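PDB 1VQZ: lipoate-protein ligase, putative from Streptococcus pneumoniae, which is a putative member of the lipoate-protein ligase family, pairing a ligase catalytic domain of the class II tRNA synthetase clan with a smaller C-terminal domain. Local coordinates for residues M13-N18 against M224-F229; A33-L38 against A149-R154; I43-I48 against N95-S100; S100-N105 against G153-H158. All coordinates share one frame; numbering follows the deposited sequence.

Contact 1. Residues M13-N18 against M224-F229; sequences MKYIIN and MTEYVF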
loop_
_atom_site.group_PDB
_atom_site.type_symbol
_atom_site.label_atom_id
_atom_site.label_comp_id
_atom_site.label_asym_id
_atom_site.label_seq_id
_atom_site.Cartn_x
_atom_site.Cartn_y
_atom_site.Cartn_z
HETATM N N MSE A 13 13.747 -19.900 -3.070
HETATM C CA MSE A 13 13.529 -18.614 -3.755
HETATM C C MSE A 13 12.755 -18.794 -5.061
HETATM O O MSE A 13 13.103 -19.611 -5.903
HETATM C CB MSE A 13 14.906 -18.050 -4.024
HETATM C CG MSE A 13 14.960 -16.627 -4.378
HETATM SE SE MSE A 13 16.819 -16.052 -4.201
HETATM C CE MSE A 13 16.417 -14.110 -4.267
ATOM N N LYS A 14 11.690 -18.033 -5.195
ATOM C CA LYS A 14 10.747 -18.274 -6.254
ATOM C C LYS A 14 10.270 -17.017 -6.954
ATOM O O LYS A 14 10.164 -15.930 -6.351
ATOM C CB LYS A 14 9.531 -19.018 -5.703
ATOM C CG LYS A 14 9.815 -20.351 -5.044
ATOM C CD LYS A 14 10.356 -21.343 -6.056
ATOM C CE LYS A 14 10.993 -22.524 -5.380
ATOM N NZ LYS A 14 9.991 -23.333 -4.779
ATOM N N TYR A 15 9.891 -17.189 -8.219
ATOM C CA TYR A 15 8.991 -16.207 -8.846
ATOM C C TYR A 15 7.663 -16.833 -9.237
ATOM O O TYR A 15 7.572 -18.060 -9.402
ATOM C CB TYR A 15 9.617 -15.574 -10.065
ATOM C CG TYR A 15 9.870 -16.502 -11.252
ATOM C CD1 TYR A 15 11.056 -17.206 -11.360
ATOM C CD2 TYR A 15 8.947 -16.601 -12.292
ATOM C CE1 TYR A 15 11.326 -18.033 -12.431
ATOM C CE2 TYR A 15 9.196 -17.430 -13.376
ATOM C CZ TYR A 15 10.405 -18.150 -13.447
ATOM O OH TYR A 15 10.685 -18.972 -14.522
ATOM N N ILE A 16 6.652 -15.970 -9.390
ATOM C CA ILE A 16 5.313 -16.363 -9.801
ATOM C C ILE A 16 4.922 -15.580 -11.040
ATOM O O ILE A 16 5.183 -14.374 -11.132
ATOM C CB ILE A 16 4.238 -16.142 -8.694
ATOM C CG1 ILE A 16 4.532 -17.056 -7.532
ATOM C CG2 ILE A 16 2.841 -16.515 -9.210
ATOM C CD1 ILE A 16 3.943 -16.647 -6.271
ATOM N N ILE A 17 4.334 -16.289 -12.003
ATOM C CA ILE A 17 3.818 -15.649 -13.208
ATOM C C ILE A 17 2.280 -15.589 -13.118
ATOM O O ILE A 17 1.588 -16.603 -13.033
ATOM C CB ILE A 17 4.294 -16.405 -14.495
ATOM C CG1 ILE A 17 5.812 -16.276 -14.615
ATOM C CG2 ILE A 17 3.562 -15.837 -15.786
ATOM C CD1 ILE A 17 6.364 -16.939 -15.824
ATOM N N ASN A 18 1.759 -14.392 -13.108
ATOM C CA ASN A 18 0.335 -14.184 -13.087
ATOM C C ASN A 18 -0.049 -13.108 -14.092
ATOM O O ASN A 18 0.272 -11.958 -13.892
ATOM C CB ASN A 18 -0.090 -13.739 -11.705
ATOM C CG ASN A 18 -1.524 -13.249 -11.674
ATOM O OD1 ASN A 18 -2.357 -13.688 -12.490
ATOM N ND2 ASN A 18 -1.835 -12.377 -10.706
HETATM N N MSE A 224 16.645 -19.071 -8.359
HETATM C CA MSE A 224 15.230 -18.777 -8.306
HETATM C C MSE A 224 14.527 -19.501 -9.433
HETATM O O MSE A 224 14.919 -19.399 -10.597
HETATM C CB MSE A 224 14.996 -17.271 -8.423
HETATM C CG MSE A 224 13.562 -16.877 -8.425
HETATM SE SE MSE A 224 13.333 -14.901 -8.627
HETATM C CE MSE A 224 13.931 -14.775 -10.509
ATOM N N THR A 225 13.484 -20.229 -9.062
ATOM C CA THR A 225 12.694 -21.015 -9.998
ATOM C C THR A 225 11.234 -20.590 -9.886
ATOM O O THR A 225 10.840 -19.883 -8.925
ATOM C CB THR A 225 12.853 -22.522 -9.705
ATOM O OG1 THR A 225 12.274 -22.812 -8.446
ATOM C CG2 THR A 225 14.330 -22.955 -9.667
ATOM N N GLU A 226 10.425 -20.996 -10.854
ATOM C CA GLU A 226 9.001 -20.659 -10.815
ATOM C C GLU A 226 8.218 -21.488 -9.772
ATOM O O GLU A 226 8.378 -22.726 -9.711
ATOM C CB GLU A 226 8.360 -20.875 -12.158
ATOM C CG GLU A 226 7.043 -20.109 -12.322
ATOM C CD GLU A 226 6.356 -20.428 -13.645
ATOM O OE1 GLU A 226 6.973 -21.072 -14.511
ATOM O OE2 GLU A 226 5.187 -20.037 -13.819
ATOM N N TYR A 227 7.427 -20.800 -8.933
ATOM C CA TYR A 227 6.349 -21.450 -8.157
ATOM C C TYR A 227 5.074 -21.447 -9.006
ATOM O O TYR A 227 4.576 -20.393 -9.382
ATOM C CB TYR A 227 6.065 -20.726 -6.826
ATOM C CG TYR A 227 5.218 -21.559 -5.858
ATOM C CD1 TYR A 227 5.831 -22.452 -4.983
ATOM C CD2 TYR A 227 3.821 -21.493 -5.855
ATOM C CE1 TYR A 227 5.088 -23.235 -4.083
ATOM C CE2 TYR A 227 3.046 -22.309 -4.945
ATOM C CZ TYR A 227 3.706 -23.155 -4.060
ATOM O OH TYR A 227 3.051 -23.971 -3.161
ATOM N N VAL A 228 4.549 -22.632 -9.286
ATOM C CA VAL A 228 3.328 -22.785 -10.065
ATOM C C VAL A 228 2.227 -23.251 -9.134
ATOM O O VAL A 228 2.355 -24.294 -8.497
ATOM C CB VAL A 228 3.522 -23.799 -11.229
ATOM C CG1 VAL A 228 2.209 -24.048 -12.005
ATOM C CG2 VAL A 228 4.538 -23.246 -12.192
ATOM N N PHE A 229 1.160 -22.461 -9.060
ATOM C CA PHE A 229 0.048 -22.754 -8.198
ATOM C C PHE A 229 -0.715 -23.979 -8.653
ATOM O O PHE A 229 -1.002 -24.137 -9.806
ATOM C CB PHE A 229 -0.924 -21.539 -8.105
ATOM C CG PHE A 229 -0.428 -20.421 -7.227
ATOM C CD1 PHE A 229 -0.117 -20.636 -5.891
ATOM C CD2 PHE A 229 -0.284 -19.148 -7.725
ATOM C CE1 PHE A 229 0.332 -19.595 -5.091
ATOM C CE2 PHE A 229 0.172 -18.099 -6.936
ATOM C CZ PHE A 229 0.457 -18.316 -5.606
HETATM O O HOH W 1 13.992 -22.615 -5.906
HETATM O O HOH W 2 3.874 -19.187 -11.756
#
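The ring of Y15 carries E226 on one face: CB of E226 stands 4.0 Å from the ring centroid and 26° off its normal, a CH-pi contact. A chi1 of 66° turns this ring over the backbone of E226. CG of M224 and CG1 of I17 lie at its edge, in plane, while the selenium of selenomethionine M224 makes an oblique Met-aromatic contact. On the K14 side of the sheet, NZ of K14 and CD1 of F229 lie at the edge of the Y227 ring, whose hydroxyl bonds to E233; there too the F229 ring meets I16 obliquely, with CE2 of F229 3.8 Å from CG2 of I16. Between these groups the backbones pair as parallel strands at the edge of the mixed sheet. T225 N donates to M13 O (3.2 Å), Y15 N to T225 O (2.9 Å) and Y227 N to Y15 O (2.8 Å). The bent chain of K14 runs beside T225, with CE of K14 3.3 Å from OG1 of T225; NZ of K14 forms a salt bridge with E40. Beyond the paired residues a water accepts from I17 N and donates to OE2 of E226 and O of Y227.

Contact 2. Residues A33-L38 against A149-R154; sequences AFKHLL and AYINGR. With EDO (1,2-ethanediol), chain N.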
loop_
_atom_site.group_PDB
_atom_site.type_symbol
_atom_site.label_atom_id
_atom_site.label_comp_id
_atom_site.label_asym_id
_atom_site.label_seq_id
_atom_site.Cartn_x
_atom_site.Cartn_y
_atom_site.Cartn_z
ATOM N N ALA A 33 0.658 -15.342 -1.475
ATOM C CA ALA A 33 2.079 -15.504 -1.466
ATOM C C ALA A 33 2.687 -14.958 -0.156
ATOM O O ALA A 33 3.486 -15.644 0.495
ATOM C CB ALA A 33 2.690 -14.850 -2.725
ATOM N N PHE A 34 2.294 -13.741 0.248
ATOM C CA PHE A 34 2.823 -13.107 1.458
ATOM C C PHE A 34 2.531 -13.943 2.699
ATOM O O PHE A 34 3.442 -14.279 3.494
ATOM C CB PHE A 34 2.156 -11.753 1.593
ATOM C CG PHE A 34 2.635 -10.907 2.751
ATOM C CD1 PHE A 34 3.958 -10.987 3.234
ATOM C CD2 PHE A 34 1.779 -9.917 3.277
ATOM C CE1 PHE A 34 4.410 -10.129 4.265
ATOM C CE2 PHE A 34 2.218 -9.072 4.296
ATOM C CZ PHE A 34 3.538 -9.188 4.793
ATOM N N LYS A 35 1.275 -14.354 2.856
ATOM C CA LYS A 35 0.808 -14.969 4.134
ATOM C C LYS A 35 0.721 -16.491 4.190
ATOM O O LYS A 35 0.757 -17.083 5.252
ATOM C CB LYS A 35 -0.543 -14.363 4.530
ATOM C CG LYS A 35 -0.486 -12.888 4.752
ATOM C CD LYS A 35 -1.860 -12.322 5.144
ATOM C CE LYS A 35 -1.769 -10.809 5.459
ATOM N NZ LYS A 35 -3.156 -10.191 5.699
ATOM N N HIS A 36 0.649 -17.110 3.038
ATOM C CA HIS A 36 0.351 -18.544 2.941
ATOM C C HIS A 36 1.477 -19.404 2.377
ATOM O O HIS A 36 1.490 -20.583 2.646
ATOM C CB HIS A 36 -0.889 -18.745 2.063
ATOM C CG HIS A 36 -2.158 -18.299 2.702
ATOM N ND1 HIS A 36 -3.038 -19.179 3.292
ATOM C CD2 HIS A 36 -2.716 -17.068 2.812
ATOM C CE1 HIS A 36 -4.076 -18.503 3.752
ATOM N NE2 HIS A 36 -3.911 -17.225 3.467
ATOM N N LEU A 37 2.398 -18.839 1.589
ATOM C CA LEU A 37 3.519 -19.618 1.042
ATOM C C LEU A 37 4.741 -19.519 1.958
ATOM O O LEU A 37 5.846 -19.119 1.546
ATOM C CB LEU A 37 3.902 -19.215 -0.393
ATOM C CG LEU A 37 2.853 -19.407 -1.514
ATOM C CD1 LEU A 37 3.473 -19.069 -2.841
ATOM C CD2 LEU A 37 2.291 -20.803 -1.573
ATOM N N LEU A 38 4.526 -19.955 3.189
ATOM C CA LEU A 38 5.501 -19.843 4.282
ATOM C C LEU A 38 6.728 -20.789 4.190
ATOM O O LEU A 38 7.684 -20.614 4.933
ATOM C CB LEU A 38 4.778 -20.068 5.627
ATOM C CG LEU A 38 3.656 -19.056 5.862
ATOM C CD1 LEU A 38 3.010 -19.246 7.240
ATOM C CD2 LEU A 38 4.191 -17.609 5.687
ATOM N N ALA A 149 4.850 -3.793 4.139
ATOM C CA ALA A 149 3.946 -4.395 5.122
ATOM C C ALA A 149 4.709 -5.464 5.894
ATOM O O ALA A 149 5.591 -6.097 5.365
ATOM C CB ALA A 149 2.702 -5.009 4.450
ATOM N N TYR A 150 4.348 -5.658 7.151
ATOM C CA TYR A 150 5.056 -6.591 8.008
ATOM C C TYR A 150 4.061 -7.372 8.791
ATOM O O TYR A 150 3.230 -6.795 9.488
ATOM C CB TYR A 150 5.965 -5.857 8.978
ATOM C CG TYR A 150 6.624 -6.757 9.973
ATOM C CD1 TYR A 150 7.735 -7.487 9.622
ATOM C CD2 TYR A 150 6.111 -6.911 11.263
ATOM C CE1 TYR A 150 8.372 -8.332 10.521
ATOM C CE2 TYR A 150 6.756 -7.767 12.197
ATOM C CZ TYR A 150 7.895 -8.476 11.795
ATOM O OH TYR A 150 8.569 -9.316 12.651
ATOM N N ILE A 151 4.112 -8.685 8.631
ATOM C CA ILE A 151 3.483 -9.597 9.564
ATOM C C ILE A 151 4.615 -10.267 10.360
ATOM O O ILE A 151 5.811 -9.983 10.110
ATOM C CB ILE A 151 2.677 -10.669 8.848
ATOM C CG1 ILE A 151 3.635 -11.661 8.144
ATOM C CG2 ILE A 151 1.626 -10.000 7.959
ATOM C CD1 ILE A 151 2.942 -12.659 7.107
ATOM N N ASN A 152 4.272 -11.164 11.288
ATOM C CA ASN A 152 5.331 -11.775 12.131
ATOM C C ASN A 152 6.243 -12.602 11.235
ATOM O O ASN A 152 5.811 -13.424 10.420
ATOM C CB ASN A 152 4.818 -12.577 13.352
ATOM N N GLY A 153 7.510 -12.256 11.331
ATOM C CA GLY A 153 8.578 -12.974 10.690
ATOM C C GLY A 153 8.616 -12.838 9.186
ATOM O O GLY A 153 9.399 -13.520 8.585
ATOM N N ARG A 154 7.787 -11.983 8.602
ATOM C CA ARG A 154 7.697 -11.853 7.147
ATOM C C ARG A 154 7.403 -10.428 6.645
ATOM O O ARG A 154 6.477 -9.698 7.116
ATOM C CB ARG A 154 6.682 -12.872 6.611
ATOM C CG ARG A 154 6.638 -12.992 5.151
ATOM C CD ARG A 154 5.722 -14.128 4.649
ATOM N NE ARG A 154 6.517 -15.277 4.438
ATOM C CZ ARG A 154 6.660 -16.001 3.334
ATOM N NH1 ARG A 154 5.951 -15.866 2.235
ATOM N NH2 ARG A 154 7.551 -16.967 3.408
HETATM C C1 EDO N . -5.862 -15.155 4.524
HETATM O O1 EDO N . -4.530 -14.653 4.475
HETATM C C2 EDO N . -6.657 -14.388 3.483
HETATM O O2 EDO N . -6.950 -13.066 3.925
#
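A helix laid against a beta hairpin defines this contact: the C-terminal part of helix 23-36 packs on the side chains of A149, I151 and R154, which flank the type II turn between strands 141-151 and 154-162. The ring of F34, its CG anti to the backbone N (chi1 -177°), reaches the hairpin. CD1 of I151 covers one face, offset toward the rim, 4.2 Å from the ring centroid and 17° off the normal, a CH-pi contact; CE2 of F34 also lies 4.1 Å from CB of A149. R154 runs past this ring in the reverse direction, with CG of R154 3.7 Å from CE1 of F34. Its guanidinium is gathered among carbonyl oxygens: NH2 donates to E40 O, both NH1 and NH2 make weak bonds to O of L37, and a bond from NH1 to O of F34 is doubtful. CD2 of L38 covers one guanidinium face. I151 N to R154 O (3.0 Å) and R154 N to I151 O (3.2 Å) close a tight two-residue hairpin, packed under a helix on the sheet.

Contact 3. Residues I43-I48 against N95-S100; sequences IFLLWI and NYTIIS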
loop_
_atom_site.group_PDB
_atom_site.type_symbol
_atom_site.label_atom_id
_atom_site.label_comp_id
_atom_site.label_asym_id
_atom_site.label_seq_id
_atom_site.Cartn_x
_atom_site.Cartn_y
_atom_site.Cartn_z
ATOM N N ILE A 43 10.092 -14.464 -2.346
ATOM C CA ILE A 43 9.133 -14.543 -3.463
ATOM C C ILE A 43 9.085 -13.223 -4.206
ATOM O O ILE A 43 9.036 -12.148 -3.595
ATOM C CB ILE A 43 7.669 -14.953 -3.024
ATOM C CG1 ILE A 43 7.651 -16.271 -2.238
ATOM C CG2 ILE A 43 6.773 -15.057 -4.261
ATOM C CD1 ILE A 43 6.334 -16.614 -1.588
ATOM N N PHE A 44 9.135 -13.320 -5.533
ATOM C CA PHE A 44 9.120 -12.181 -6.438
ATOM C C PHE A 44 8.005 -12.372 -7.483
ATOM O O PHE A 44 7.836 -13.466 -8.063
ATOM C CB PHE A 44 10.478 -12.016 -7.147
ATOM C CG PHE A 44 10.503 -10.892 -8.188
ATOM C CD1 PHE A 44 10.335 -9.558 -7.807
ATOM C CD2 PHE A 44 10.671 -11.167 -9.562
ATOM C CE1 PHE A 44 10.333 -8.536 -8.779
ATOM C CE2 PHE A 44 10.670 -10.132 -10.524
ATOM C CZ PHE A 44 10.511 -8.834 -10.125
ATOM N N LEU A 45 7.246 -11.315 -7.710
ATOM C CA LEU A 45 6.331 -11.254 -8.856
ATOM C C LEU A 45 6.087 -9.858 -9.386
ATOM O O LEU A 45 6.148 -8.873 -8.639
ATOM C CB LEU A 45 4.969 -11.905 -8.577
ATOM C CG LEU A 45 4.123 -11.530 -7.377
ATOM C CD1 LEU A 45 2.684 -11.945 -7.595
ATOM C CD2 LEU A 45 4.686 -12.240 -6.108
ATOM N N LEU A 46 5.801 -9.830 -10.698
ATOM C CA LEU A 46 5.365 -8.640 -11.441
ATOM C C LEU A 46 3.969 -8.885 -12.029
ATOM O O LEU A 46 3.699 -9.952 -12.519
ATOM C CB LEU A 46 6.339 -8.340 -12.565
ATOM C CG LEU A 46 7.801 -8.122 -12.157
ATOM C CD1 LEU A 46 8.787 -8.181 -13.348
ATOM C CD2 LEU A 46 7.904 -6.841 -11.412
ATOM N N TRP A 47 3.089 -7.894 -11.957
ATOM C CA TRP A 47 1.713 -8.057 -12.388
ATOM C C TRP A 47 0.987 -6.739 -12.648
ATOM O O TRP A 47 1.454 -5.684 -12.272
ATOM C CB TRP A 47 0.954 -8.927 -11.379
ATOM C CG TRP A 47 1.131 -8.503 -9.951
ATOM C CD1 TRP A 47 2.230 -8.688 -9.144
ATOM C CD2 TRP A 47 0.194 -7.778 -9.191
ATOM N NE1 TRP A 47 2.001 -8.159 -7.903
ATOM C CE2 TRP A 47 0.759 -7.573 -7.906
ATOM C CE3 TRP A 47 -1.093 -7.307 -9.448
ATOM C CZ2 TRP A 47 0.067 -6.901 -6.877
ATOM C CZ3 TRP A 47 -1.784 -6.616 -8.409
ATOM C CH2 TRP A 47 -1.202 -6.462 -7.140
ATOM N N ILE A 48 -0.173 -6.844 -13.320
ATOM C CA ILE A 48 -0.863 -5.719 -13.916
ATOM C C ILE A 48 -2.365 -5.840 -13.672
ATOM O O ILE A 48 -2.995 -6.871 -13.934
ATOM C CB ILE A 48 -0.542 -5.580 -15.457
ATOM C CG1 ILE A 48 0.981 -5.418 -15.682
ATOM C CG2 ILE A 48 -1.322 -4.425 -16.061
ATOM C CD1 ILE A 48 1.438 -5.341 -17.166
ATOM N N ASN A 95 2.948 -3.508 -11.391
ATOM C CA ASN A 95 3.063 -3.803 -9.958
ATOM C C ASN A 95 4.198 -4.779 -9.718
ATOM O O ASN A 95 4.420 -5.689 -10.505
ATOM C CB ASN A 95 1.711 -4.378 -9.441
ATOM C CG ASN A 95 0.562 -3.362 -9.574
ATOM O OD1 ASN A 95 -0.415 -3.558 -10.323
ATOM N ND2 ASN A 95 0.728 -2.249 -8.927
ATOM N N TYR A 96 4.910 -4.595 -8.616
ATOM C CA TYR A 96 5.953 -5.526 -8.198
ATOM C C TYR A 96 5.658 -5.939 -6.772
ATOM O O TYR A 96 5.077 -5.150 -5.969
ATOM C CB TYR A 96 7.389 -4.931 -8.314
ATOM C CG TYR A 96 7.651 -3.760 -7.390
ATOM C CD1 TYR A 96 7.375 -2.443 -7.779
ATOM C CD2 TYR A 96 8.134 -3.982 -6.100
ATOM C CE1 TYR A 96 7.590 -1.381 -6.893
ATOM C CE2 TYR A 96 8.336 -2.955 -5.225
ATOM C CZ TYR A 96 8.070 -1.660 -5.606
ATOM O OH TYR A 96 8.321 -0.680 -4.674
ATOM N N THR A 97 6.093 -7.161 -6.446
ATOM C CA THR A 97 5.974 -7.722 -5.094
ATOM C C THR A 97 7.266 -8.434 -4.694
ATOM O O THR A 97 7.717 -9.306 -5.398
ATOM C CB THR A 97 4.874 -8.752 -5.083
ATOM O OG1 THR A 97 3.665 -8.132 -5.510
ATOM C CG2 THR A 97 4.698 -9.352 -3.744
ATOM N N ILE A 98 7.854 -8.035 -3.571
ATOM C CA ILE A 98 9.070 -8.634 -3.016
ATOM C C ILE A 98 8.742 -9.087 -1.591
ATOM O O ILE A 98 8.607 -8.273 -0.705
ATOM C CB ILE A 98 10.194 -7.610 -2.963
ATOM C CG1 ILE A 98 10.339 -6.929 -4.328
ATOM C CG2 ILE A 98 11.533 -8.239 -2.555
ATOM C CD1 ILE A 98 11.119 -5.650 -4.233
ATOM N N ILE A 99 8.653 -10.395 -1.396
ATOM C CA ILE A 99 8.389 -11.018 -0.100
ATOM C C ILE A 99 9.576 -11.770 0.427
ATOM O O ILE A 99 10.268 -12.501 -0.322
ATOM C CB ILE A 99 7.223 -11.988 -0.237
ATOM C CG1 ILE A 99 5.935 -11.213 -0.568
ATOM C CG2 ILE A 99 7.054 -12.831 1.013
ATOM C CD1 ILE A 99 4.963 -12.011 -1.407
ATOM N N SER A 100 9.823 -11.607 1.728
ATOM C CA SER A 100 11.008 -12.240 2.367
ATOM C C SER A 100 10.750 -12.545 3.822
ATOM O O SER A 100 10.146 -11.751 4.536
ATOM C CB SER A 100 12.232 -11.339 2.283
ATOM O OG SER A 100 11.937 -10.146 2.993
#
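A chi1 of 49° swings the indole of W47 across to the N95-T97 side, where the backbone of N95 puts CB over the ring; chi1 of N95 then carries its amide off toward CE3 and CZ3 of W47. CB of N95 lies 3.7 Å from the centroid of the six-membered ring of W47, 15° off the normal, a CH-pi contact over the face. The indole edge points at T97: NE1 of W47 donates to OG1 of T97 at 2.9 Å with an N-H...O angle of 173°, and the oxygen lies in the ring plane. L45 runs alongside T97 on this same face, CD2 of L45 being 3.6 Å from CB of T97. L46 and Y96 pack on the other face, where CD2 of L46 is 3.7 Å from CB of Y96. The strands are antiparallel, with six backbone bonds shared among the pairs I43-I99, L45-T97 and W47-N95. OG1 of T97 also bonds to OE2 of E30 in helix 23-36, a second partner implying that this buried hydroxyl ties the indole N-H to a helix carboxylate.

Contact 4. Residues S100-N105 against G153-H158; sequences SKEDEN and GRIMHH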
loop_
_atom_site.group_PDB
_atom_site.type_symbol
_atom_site.label_atom_id
_atom_site.label_comp_id
_atom_site.label_asym_id
_atom_site.label_seq_id
_atom_site.Cartn_x
_atom_site.Cartn_y
_atom_site.Cartn_z
ATOM N N SER A 100 9.823 -11.607 1.728
ATOM C CA SER A 100 11.008 -12.240 2.367
ATOM C C SER A 100 10.750 -12.545 3.822
ATOM O O SER A 100 10.146 -11.751 4.536
ATOM C CB SER A 100 12.232 -11.339 2.283
ATOM O OG SER A 100 11.937 -10.146 2.993
ATOM N N LYS A 101 11.154 -13.731 4.221
ATOM C CA LYS A 101 11.310 -14.092 5.599
ATOM C C LYS A 101 12.295 -13.136 6.248
ATOM O O LYS A 101 13.368 -12.831 5.703
ATOM C CB LYS A 101 11.860 -15.517 5.687
ATOM C CG LYS A 101 12.115 -16.031 7.109
ATOM C CD LYS A 101 12.650 -17.474 7.087
ATOM C CE LYS A 101 12.795 -18.023 8.514
ATOM N NZ LYS A 101 12.978 -19.513 8.579
ATOM N N GLU A 102 11.917 -12.670 7.424
ATOM C CA GLU A 102 12.731 -11.788 8.224
ATOM C C GLU A 102 13.944 -12.589 8.684
ATOM O O GLU A 102 13.814 -13.562 9.400
ATOM C CB GLU A 102 11.908 -11.286 9.417
ATOM C CG GLU A 102 12.615 -10.344 10.358
ATOM C CD GLU A 102 11.689 -9.826 11.457
ATOM O OE1 GLU A 102 10.612 -10.422 11.655
ATOM O OE2 GLU A 102 12.029 -8.823 12.122
ATOM N N ASP A 103 15.106 -12.177 8.214
ATOM C CA ASP A 103 16.380 -12.830 8.492
ATOM C C ASP A 103 17.452 -11.752 8.353
ATOM O O ASP A 103 17.603 -11.125 7.274
ATOM C CB ASP A 103 16.610 -13.973 7.500
ATOM C CG ASP A 103 17.961 -14.657 7.673
ATOM O OD1 ASP A 103 18.777 -14.251 8.539
ATOM O OD2 ASP A 103 18.214 -15.613 6.915
ATOM N N GLU A 104 18.164 -11.525 9.457
ATOM C CA GLU A 104 19.259 -10.542 9.515
ATOM C C GLU A 104 20.396 -10.843 8.512
ATOM O O GLU A 104 21.029 -9.917 7.983
ATOM C CB GLU A 104 19.839 -10.436 10.945
ATOM C CG GLU A 104 20.439 -11.740 11.547
ATOM C CD GLU A 104 19.424 -12.572 12.365
ATOM O OE1 GLU A 104 18.180 -12.433 12.148
ATOM O OE2 GLU A 104 19.883 -13.372 13.217
ATOM N N ASN A 105 20.636 -12.133 8.260
ATOM C CA ASN A 105 21.685 -12.558 7.347
ATOM C C ASN A 105 21.253 -12.677 5.874
ATOM O O ASN A 105 22.037 -13.145 5.049
ATOM C CB ASN A 105 22.301 -13.882 7.830
ATOM N N GLY A 153 7.510 -12.256 11.331
ATOM C CA GLY A 153 8.578 -12.974 10.690
ATOM C C GLY A 153 8.616 -12.838 9.186
ATOM O O GLY A 153 9.399 -13.520 8.585
ATOM N N ARG A 154 7.787 -11.983 8.602
ATOM C CA ARG A 154 7.697 -11.853 7.147
ATOM C C ARG A 154 7.403 -10.428 6.645
ATOM O O ARG A 154 6.477 -9.698 7.116
ATOM C CB ARG A 154 6.682 -12.872 6.611
ATOM C CG ARG A 154 6.638 -12.992 5.151
ATOM C CD ARG A 154 5.722 -14.128 4.649
ATOM N NE ARG A 154 6.517 -15.277 4.438
ATOM C CZ ARG A 154 6.660 -16.001 3.334
ATOM N NH1 ARG A 154 5.951 -15.866 2.235
ATOM N NH2 ARG A 154 7.551 -16.967 3.408
ATOM N N ILE A 155 8.198 -10.030 5.656
ATOM C CA ILE A 155 8.223 -8.669 5.131
ATOM C C ILE A 155 7.791 -8.643 3.685
ATOM O O ILE A 155 8.249 -9.472 2.901
ATOM C CB ILE A 155 9.653 -8.133 5.188
ATOM C CG1 ILE A 155 10.160 -8.130 6.650
ATOM C CG2 ILE A 155 9.747 -6.724 4.532
ATOM C CD1 ILE A 155 11.625 -7.975 6.807
HETATM N N MSE A 156 6.911 -7.696 3.334
HETATM C CA MSE A 156 6.593 -7.442 1.937
HETATM C C MSE A 156 6.874 -6.000 1.581
HETATM O O MSE A 156 6.418 -5.085 2.246
HETATM C CB MSE A 156 5.137 -7.794 1.607
HETATM C CG MSE A 156 4.784 -7.544 0.160
HETATM SE SE MSE A 156 2.927 -8.054 -0.322
HETATM C CE MSE A 156 1.975 -6.759 0.931
ATOM N N HIS A 157 7.634 -5.830 0.519
ATOM C CA HIS A 157 7.784 -4.549 -0.164
ATOM C C HIS A 157 7.015 -4.653 -1.485
ATOM O O HIS A 157 7.275 -5.550 -2.271
ATOM C CB HIS A 157 9.229 -4.263 -0.503
ATOM C CG HIS A 157 10.077 -3.964 0.688
ATOM N ND1 HIS A 157 10.307 -2.674 1.124
ATOM C CD2 HIS A 157 10.701 -4.778 1.569
ATOM C CE1 HIS A 157 11.064 -2.710 2.206
ATOM N NE2 HIS A 157 11.320 -3.974 2.491
ATOM N N HIS A 158 6.080 -3.753 -1.732
ATOM C CA HIS A 158 5.370 -3.792 -3.006
ATOM C C HIS A 158 5.100 -2.396 -3.513
ATOM O O HIS A 158 5.169 -1.402 -2.765
ATOM C CB HIS A 158 4.119 -4.698 -2.982
ATOM C CG HIS A 158 2.991 -4.214 -2.125
ATOM N ND1 HIS A 158 1.736 -4.795 -2.145
ATOM C CD2 HIS A 158 2.928 -3.204 -1.218
ATOM C CE1 HIS A 158 0.955 -4.167 -1.274
ATOM N NE2 HIS A 158 1.647 -3.178 -0.727
#
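S100 and I155 form an antiparallel hydrogen-bonded pair in the large mixed sheet, where strand 93-101 runs beside 154-162. Both backbone polar groups of S100 are satisfied by I155: S100 N donates to I155 O at 2.9 Å, and I155 N donates to S100 O at 2.8 Å with an angle of 171° at the hydrogen. K101 and R154 form the next, non-hydrogen-bonded pair, 4.5 Å apart at CA. Past the strand end, E102 N gives a third bond to G153 O at 2.9 Å; it is straight at the hydrogen (175°), yet the donor stands 51° out of the carbonyl plane. G153 lies at the hairpin turn with positive phi. OE1 of E102 is hydrogen-bonded to OH of Y150 in strand 141-151, and the extended chain of E102 brings that oxygen over the turn. OG of S100 makes a weak bond to F108 O. In the loop beyond, D103 OD1 accepts from N105 N, an Asx turn. OE1 of E102 ends 3.4 Å from CA of G153.

Overall arrangement
Contacts 1, 3 and 4 are strand pairings within one mixed sheet, whereas contact 2 sets helix 23-36 against it. Contact 3 is the core: all its touching residues are buried, and its centre lies about 13 Å from that of the chain; contacts 1, 2 and 4 are partly buried. Contact 1, about 22 Å out, joins the sheet's end strand in parallel and uses water where pairing stops. K14 O to F44 N (2.9 Å) couples it to contact 3. Contacts 3 and 4 share S100 and strand 93-101, but contact 4 frays into an exposed loop. Contacts 2 and 4 share G153 and R154: contact 4 rests on backbone bonds, contact 2 on the arginine and ring contacts. CD1 of I43 packs against L37 and CD1 of I99 against F34.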